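Local coordinates for protein LP04448p (Drosophila melanogaster, PDB 2QK2) that probably binds tubulin through its TOG domains and, as a member of the XMAP215/Dis1 family, helps track and regulate growing microtubule plus ends, at residues V10-K15 with T44-L49. Residues are numbered along the deposited sequence; the frame is centred on the assembly and turned at random.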
ATOM      1  N   VAL A  10      17.616  -0.240  16.266  1.00 36.89           N
ATOM      2  CA  VAL A  10      17.793   1.041  16.931  1.00 36.37           C
ATOM      3  C   VAL A  10      16.503   1.539  17.575  1.00 36.03           C
ATOM      4  O   VAL A  10      15.414   1.381  17.022  1.00 34.29           O
ATOM      5  CB  VAL A  10      18.306   2.110  15.946  1.00 35.68           C
ATOM      6  CG1 VAL A  10      18.361   3.467  16.627  1.00 36.31           C
ATOM      7  CG2 VAL A  10      19.691   1.724  15.444  1.00 35.33           C
ATOM      8  N   ASP A  11      16.642   2.135  18.755  1.00 36.48           N
ATOM      9  CA  ASP A  11      15.515   2.681  19.498  1.00 36.86           C
ATOM     10  C   ASP A  11      15.301   4.123  19.052  1.00 36.15           C
ATOM     11  O   ASP A  11      15.791   5.050  19.699  1.00 38.69           O
ATOM     12  CB  ASP A  11      15.823   2.657  20.997  1.00 40.17           C
ATOM     13  CG  ASP A  11      14.686   3.206  21.841  1.00 42.18           C
ATOM     14  OD1 ASP A  11      13.829   3.935  21.303  1.00 43.29           O
ATOM     15  OD2 ASP A  11      14.658   2.918  23.054  1.00 46.67           O
ATOM     16  N   ILE A  12      14.581   4.322  17.952  1.00 33.83           N
ATOM     17  CA  ILE A  12      14.345   5.676  17.469  1.00 31.86           C
ATOM     18  C   ILE A  12      13.276   6.405  18.282  1.00 30.81           C
ATOM     19  O   ILE A  12      13.219   7.633  18.282  1.00 28.64           O
ATOM     20  CB  ILE A  12      13.920   5.699  15.979  1.00 32.54           C
ATOM     21  CG1 ILE A  12      12.609   4.934  15.796  1.00 30.99           C
ATOM     22  CG2 ILE A  12      15.031   5.124  15.111  1.00 33.44           C
ATOM     23  CD1 ILE A  12      11.957   5.187  14.452  1.00 35.17           C
ATOM     24  N   LEU A  13      12.426   5.655  18.971  1.00 29.92           N
ATOM     25  CA  LEU A  13      11.387   6.286  19.770  1.00 32.64           C
ATOM     26  C   LEU A  13      11.999   7.185  20.842  1.00 34.58           C
ATOM     27  O   LEU A  13      11.479   8.263  21.128  1.00 35.89           O
ATOM     28  CB  LEU A  13      10.490   5.227  20.416  1.00 31.22           C
ATOM     29  CG  LEU A  13       9.533   4.524  19.449  1.00 31.88           C
ATOM     30  CD1 LEU A  13       8.830   3.377  20.164  1.00 30.57           C
ATOM     31  CD2 LEU A  13       8.530   5.533  18.894  1.00 26.71           C
ATOM     32  N   SER A  14      13.113   6.750  21.421  1.00 35.16           N
ATOM     33  CA  SER A  14      13.766   7.539  22.461  1.00 37.77           C
ATOM     34  C   SER A  14      14.631   8.649  21.881  1.00 37.82           C
ATOM     35  O   SER A  14      15.129   9.496  22.618  1.00 39.39           O
ATOM     36  CB  SER A  14      14.620   6.636  23.354  1.00 37.93           C
ATOM     37  OG  SER A  14      15.630   5.985  22.606  1.00 42.40           O
ATOM     38  N   LYS A  15      14.795   8.655  20.560  1.00 38.02           N
ATOM     39  CA  LYS A  15      15.619   9.664  19.906  1.00 36.96           C
ATOM     40  C   LYS A  15      14.840  10.825  19.319  1.00 36.07           C
ATOM     41  O   LYS A  15      15.423  11.824  18.909  1.00 36.53           O
ATOM     42  CB  LYS A  15      16.458   9.026  18.803  1.00 38.97           C
ATOM     43  CG  LYS A  15      17.466   8.018  19.305  1.00 41.10           C
ATOM     44  CD  LYS A  15      18.342   7.534  18.170  1.00 45.45           C
ATOM     45  CE  LYS A  15      19.393   6.567  18.668  1.00 49.14           C
ATOM     46  NZ  LYS A  15      20.295   6.161  17.556  1.00 55.01           N
ATOM     47  N   THR A  44      15.772   7.064   8.017  1.00 33.36           N
ATOM     48  CA  THR A  44      16.725   6.755   6.958  1.00 36.05           C
ATOM     49  C   THR A  44      18.076   6.365   7.560  1.00 36.87           C
ATOM     50  O   THR A  44      18.785   5.541   6.996  1.00 39.25           O
ATOM     51  CB  THR A  44      16.919   7.940   5.982  1.00 35.00           C
ATOM     52  OG1 THR A  44      17.470   9.058   6.683  1.00 40.25           O
ATOM     53  CG2 THR A  44      15.594   8.343   5.367  1.00 33.20           C
ATOM     54  N   ASP A  45      18.430   6.937   8.708  1.00 37.48           N
ATOM     55  CA  ASP A  45      19.702   6.596   9.344  1.00 39.29           C
ATOM     56  C   ASP A  45      19.698   5.232  10.041  1.00 40.38           C
ATOM     57  O   ASP A  45      20.757   4.627  10.232  1.00 40.44           O
ATOM     58  CB  ASP A  45      20.112   7.662  10.369  1.00 41.37           C
ATOM     59  CG  ASP A  45      20.483   8.984   9.725  1.00 44.65           C
ATOM     60  OD1 ASP A  45      21.042   8.972   8.607  1.00 45.16           O
ATOM     61  OD2 ASP A  45      20.226  10.038  10.343  1.00 48.38           O
ATOM     62  N   HIS A  46      18.518   4.748  10.422  1.00 38.58           N
ATOM     63  CA  HIS A  46      18.414   3.470  11.119  1.00 38.07           C
ATOM     64  C   HIS A  46      17.378   2.553  10.478  1.00 37.47           C
ATOM     65  O   HIS A  46      16.239   2.467  10.941  1.00 36.15           O
ATOM     66  CB  HIS A  46      18.051   3.725  12.579  1.00 39.18           C
ATOM     67  CG  HIS A  46      18.921   4.747  13.237  1.00 41.97           C
ATOM     68  ND1 HIS A  46      20.268   4.550  13.451  1.00 42.20           N
ATOM     69  CD2 HIS A  46      18.645   5.989  13.701  1.00 42.47           C
ATOM     70  CE1 HIS A  46      20.784   5.625  14.018  1.00 42.73           C
ATOM     71  NE2 HIS A  46      19.820   6.514  14.181  1.00 43.25           N
ATOM     72  N   PRO A  47      17.769   1.838   9.413  1.00 36.47           N
ATOM     73  CA  PRO A  47      16.891   0.918   8.682  1.00 36.08           C
ATOM     74  C   PRO A  47      16.320  -0.235   9.507  1.00 34.93           C
ATOM     75  O   PRO A  47      15.309  -0.831   9.131  1.00 34.05           O
ATOM     76  CB  PRO A  47      17.780   0.435   7.536  1.00 37.23           C
ATOM     77  CG  PRO A  47      19.142   0.457   8.144  1.00 37.73           C
ATOM     78  CD  PRO A  47      19.143   1.777   8.884  1.00 36.85           C
ATOM     79  N   LYS A  48      16.964  -0.554  10.626  1.00 33.21           N
ATOM     80  CA  LYS A  48      16.492  -1.636  11.488  1.00 31.86           C
ATOM     81  C   LYS A  48      15.951  -1.022  12.776  1.00 31.13           C
ATOM     82  O   LYS A  48      16.682  -0.381  13.531  1.00 28.57           O
ATOM     83  CB  LYS A  48      17.637  -2.603  11.802  1.00 34.80           C
ATOM     84  CG  LYS A  48      17.220  -3.846  12.568  1.00 34.92           C
ATOM     85  CD  LYS A  48      16.328  -4.742  11.729  1.00 36.20           C
ATOM     86  CE  LYS A  48      15.979  -6.019  12.480  1.00 39.47           C
ATOM     87  NZ  LYS A  48      15.138  -6.949  11.667  1.00 38.88           N
ATOM     88  N   LEU A  49      14.663  -1.225  13.027  1.00 31.16           N
ATOM     89  CA  LEU A  49      14.027  -0.648  14.202  1.00 31.33           C
ATOM     90  C   LEU A  49      13.756  -1.629  15.331  1.00 32.91           C
ATOM     91  O   LEU A  49      13.322  -2.760  15.114  1.00 31.95           O
ATOM     92  CB  LEU A  49      12.722   0.041  13.791  1.00 28.58           C
ATOM     93  CG  LEU A  49      12.897   1.114  12.707  1.00 29.24           C
ATOM     94  CD1 LEU A  49      11.545   1.661  12.273  1.00 26.57           C
ATOM     95  CD2 LEU A  49      13.785   2.229  13.244  1.00 28.37           C
TER
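A single beta bridge and a CH-pi contact join the N-terminal loop of this TOG domain to the turn that follows helix 29-45, with V10 carrying both. The V10 N to K48 O hydrogen bond is 2.9 Å long. V10 also bonds through its backbone to E50, so that the bonds to K48 and E50 flank L49, its partner in the bridge. H46, the first residue to leave helical geometry, turns its imidazole to the same valine. V10 CG1 lies over one face, 3.8 Å from the ring centroid and offset toward the rim, while D45 CB covers the opposite face. The second branch, CG2, reaches ND1 at 3.5 Å; it sits beside the backbone N because CG1 is anti to that N (chi1 175°), and both methyls thus meet the ring. From the end of 10-15, K15 extends its straight chain to bring NZ obliquely within 3.4 Å of H46 NE2. An alanine in place of H46 would probably leave V10 CG1 without its aromatic face and open a gap between the valine and the D45 CB methylene. Deeper in, I12 CG2 packs on L49 CD2 at 3.7 Å and lies 4.0 Å from H46 CD2, bridging imidazole and leucine. I12 and L49 both rest on L43 of helix 29-45, and L49 continues to L84 and L88 of helix 71-88, which ties the loop to the apolar interior. Within 10-15 itself, D11 OD1 accepts from S14 N (2.9 Å), an Asx motif spanning D11 to S14. The arrangement belongs to the N-terminal end of an all-helical HEAT-repeat array, where the loop between helices 2-5 and 20-24 is held against the turn after helix 29-45.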